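PDB 7CPX: lovastatin nonaketide synthase, polyketide synthase component from Aspergillus terreus, which builds the nonaketide core of lovastatin, dihydromonacolin L, from nine malonyl-CoA units by iterative condensation, methylation and reduction, working as a homodimer with the partner protein LovC. Local coordinates for residues S472-L477 with A890-W895. The protein carries 2 engineered substitutions. Sequence-based numbering, arbitrary orientation.
Sequences SLPLVL and ALAYLW
In the region that joins the ketosynthase to the malonyl-CoA:ACP transacylase, Val476 of strand 475-479 packs against Trp895 of helix 883-898. The strand is an edge of a small three-stranded antiparallel sheet. Leu475 and Leu477 bond through their backbones to Ile524 and Arg522 of the middle strand. On the helix, Ala890 and Tyr893 touch strand 872-875 of the acyltransferase sheet.

The Val476 side chain lies over one face of the indole. Its CB is 3.4 Å from the centroid of the six-membered ring, only 2° off the ring normal, which makes a CH-pi contact. The two methyls spread over different parts of the ring system. CG1 sits 3.6 Å from Trp895 CD2, at the ring fusion, while CG2 lies over the CE2 and CZ2 side. The indole is carried toward the strand because Trp895 CG is anti to the backbone N (chi1 -176°). Its far edge meets the next residue: Leu477 O lies near the ring plane, beside CZ3 and CH2.

Just before the strand, Pro474 packs on the helix about one turn ahead of Trp895. Its CB is 3.7 Å from Ala892 CB, and its CG lies 3.6 Å from Ala892 N. Pro474 CD rests against Leu891 CB at 3.8 Å, with the two side chains crossing at about a right angle. Leu473 adds a methyl contact, its CD1 3.6 Å from Leu891 CD1.

No hydrogen bond links the segments; packing of buried side chains carries most of the contact. Leu512 of helix 504-513 also touches Leu473, Val476 and Trp895. A strand and the loop leading into it thus pack on a helix, consistent with the ketosynthase-to-acyltransferase linker of polyketide and fatty acid synthases.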
loop_
_atom_site.group_PDB
_atom_site.type_symbol
_atom_site.label_atom_id
_atom_site.label_comp_id
_atom_site.label_asym_id
_atom_site.label_seq_id
_atom_site.Cartn_x
_atom_site.Cartn_y
_atom_site.Cartn_z
ATOM N N SER A 472 -19.519 44.101 52.307
ATOM C CA SER A 472 -19.774 43.007 51.383
ATOM C C SER A 472 -18.655 41.985 51.505
ATOM O O SER A 472 -17.542 42.300 51.935
ATOM C CB SER A 472 -19.886 43.504 49.937
ATOM O OG SER A 472 -18.662 44.068 49.497
ATOM N N LEU A 473 -18.966 40.752 51.120
ATOM C CA LEU A 473 -17.974 39.694 51.156
ATOM C C LEU A 473 -16.909 39.932 50.087
ATOM O O LEU A 473 -17.163 40.601 49.083
ATOM C CB LEU A 473 -18.623 38.333 50.929
ATOM C CG LEU A 473 -19.434 37.717 52.072
ATOM C CD1 LEU A 473 -18.583 37.568 53.322
ATOM C CD2 LEU A 473 -20.674 38.538 52.360
ATOM N N PRO A 474 -15.703 39.400 50.282
ATOM C CA PRO A 474 -14.687 39.502 49.231
ATOM C C PRO A 474 -15.098 38.719 47.996
ATOM O O PRO A 474 -15.764 37.685 48.083
ATOM C CB PRO A 474 -13.436 38.907 49.886
ATOM C CG PRO A 474 -13.961 37.994 50.935
ATOM C CD PRO A 474 -15.223 38.628 51.441
ATOM N N LEU A 475 -14.692 39.224 46.835
ATOM C CA LEU A 475 -14.962 38.559 45.564
ATOM C C LEU A 475 -13.884 37.503 45.364
ATOM O O LEU A 475 -12.736 37.821 45.057
ATOM C CB LEU A 475 -14.988 39.576 44.428
ATOM C CG LEU A 475 -15.331 39.062 43.030
ATOM C CD1 LEU A 475 -15.913 40.181 42.183
ATOM C CD2 LEU A 475 -14.112 38.466 42.346
ATOM N N VAL A 476 -14.248 36.241 45.550
ATOM C CA VAL A 476 -13.288 35.142 45.587
ATOM C C VAL A 476 -13.304 34.412 44.254
ATOM O O VAL A 476 -14.370 34.126 43.696
ATOM C CB VAL A 476 -13.598 34.176 46.746
ATOM C CG1 VAL A 476 -13.572 34.918 48.067
ATOM C CG2 VAL A 476 -14.942 33.494 46.535
ATOM N N LEU A 477 -12.114 34.114 43.739
ATOM C CA LEU A 477 -11.951 33.345 42.518
ATOM C C LEU A 477 -10.912 32.261 42.755
ATOM O O LEU A 477 -9.985 32.429 43.554
ATOM C CB LEU A 477 -11.523 34.240 41.352
ATOM C CG LEU A 477 -12.471 35.400 41.047
ATOM C CD1 LEU A 477 -11.837 36.368 40.069
ATOM C CD2 LEU A 477 -13.789 34.884 40.503
ATOM N N ALA A 890 -9.667 40.894 55.376
ATOM C CA ALA A 890 -9.464 39.845 56.370
ATOM C C ALA A 890 -10.154 38.555 55.938
ATOM O O ALA A 890 -9.561 37.469 55.976
ATOM C CB ALA A 890 -9.981 40.303 57.733
ATOM N N LEU A 891 -11.413 38.665 55.508
ATOM C CA LEU A 891 -12.126 37.487 55.022
ATOM C C LEU A 891 -11.460 36.922 53.774
ATOM O O LEU A 891 -11.435 35.704 53.569
ATOM C CB LEU A 891 -13.588 37.833 54.737
ATOM C CG LEU A 891 -14.476 38.118 55.948
ATOM C CD1 LEU A 891 -15.899 38.400 55.496
ATOM C CD2 LEU A 891 -14.451 36.961 56.936
ATOM N N ALA A 892 -10.922 37.798 52.925
ATOM C CA ALA A 892 -10.227 37.357 51.723
ATOM C C ALA A 892 -8.993 36.541 52.070
ATOM O O ALA A 892 -8.725 35.510 51.445
ATOM C CB ALA A 892 -9.844 38.573 50.883
ATOM N N TYR A 893 -8.217 37.001 53.049
ATOM C CA TYR A 893 -7.058 36.239 53.497
ATOM C C TYR A 893 -7.489 34.896 54.068
ATOM O O TYR A 893 -6.900 33.853 53.750
ATOM C CB TYR A 893 -6.284 37.046 54.538
ATOM C CG TYR A 893 -4.870 36.571 54.774
ATOM C CD1 TYR A 893 -4.620 35.350 55.378
ATOM C CD2 TYR A 893 -3.784 37.354 54.406
ATOM C CE1 TYR A 893 -3.333 34.916 55.601
ATOM C CE2 TYR A 893 -2.491 36.926 54.626
ATOM C CZ TYR A 893 -2.270 35.705 55.223
ATOM O OH TYR A 893 -0.984 35.272 55.447
ATOM N N LEU A 894 -8.536 34.901 54.897
ATOM C CA LEU A 894 -9.042 33.650 55.455
ATOM C C LEU A 894 -9.419 32.669 54.352
ATOM O O LEU A 894 -9.087 31.479 54.425
ATOM C CB LEU A 894 -10.249 33.932 56.348
ATOM C CG LEU A 894 -9.948 34.415 57.766
ATOM C CD1 LEU A 894 -11.167 35.097 58.358
ATOM C CD2 LEU A 894 -9.515 33.248 58.635
ATOM N N TRP A 895 -10.122 33.151 53.327
ATOM C CA TRP A 895 -10.545 32.277 52.240
ATOM C C TRP A 895 -9.347 31.775 51.445
ATOM O O TRP A 895 -9.197 30.570 51.230
ATOM C CB TRP A 895 -11.527 33.011 51.329
ATOM C CG TRP A 895 -12.083 32.148 50.245
ATOM C CD1 TRP A 895 -13.134 31.288 50.342
ATOM C CD2 TRP A 895 -11.613 32.059 48.895
ATOM N NE1 TRP A 895 -13.352 30.667 49.137
ATOM C CE2 TRP A 895 -12.431 31.124 48.232
ATOM C CE3 TRP A 895 -10.584 32.678 48.184
ATOM C CZ2 TRP A 895 -12.250 30.794 46.891
ATOM C CZ3 TRP A 895 -10.405 32.350 46.855
ATOM C CH2 TRP A 895 -11.233 31.416 46.223
#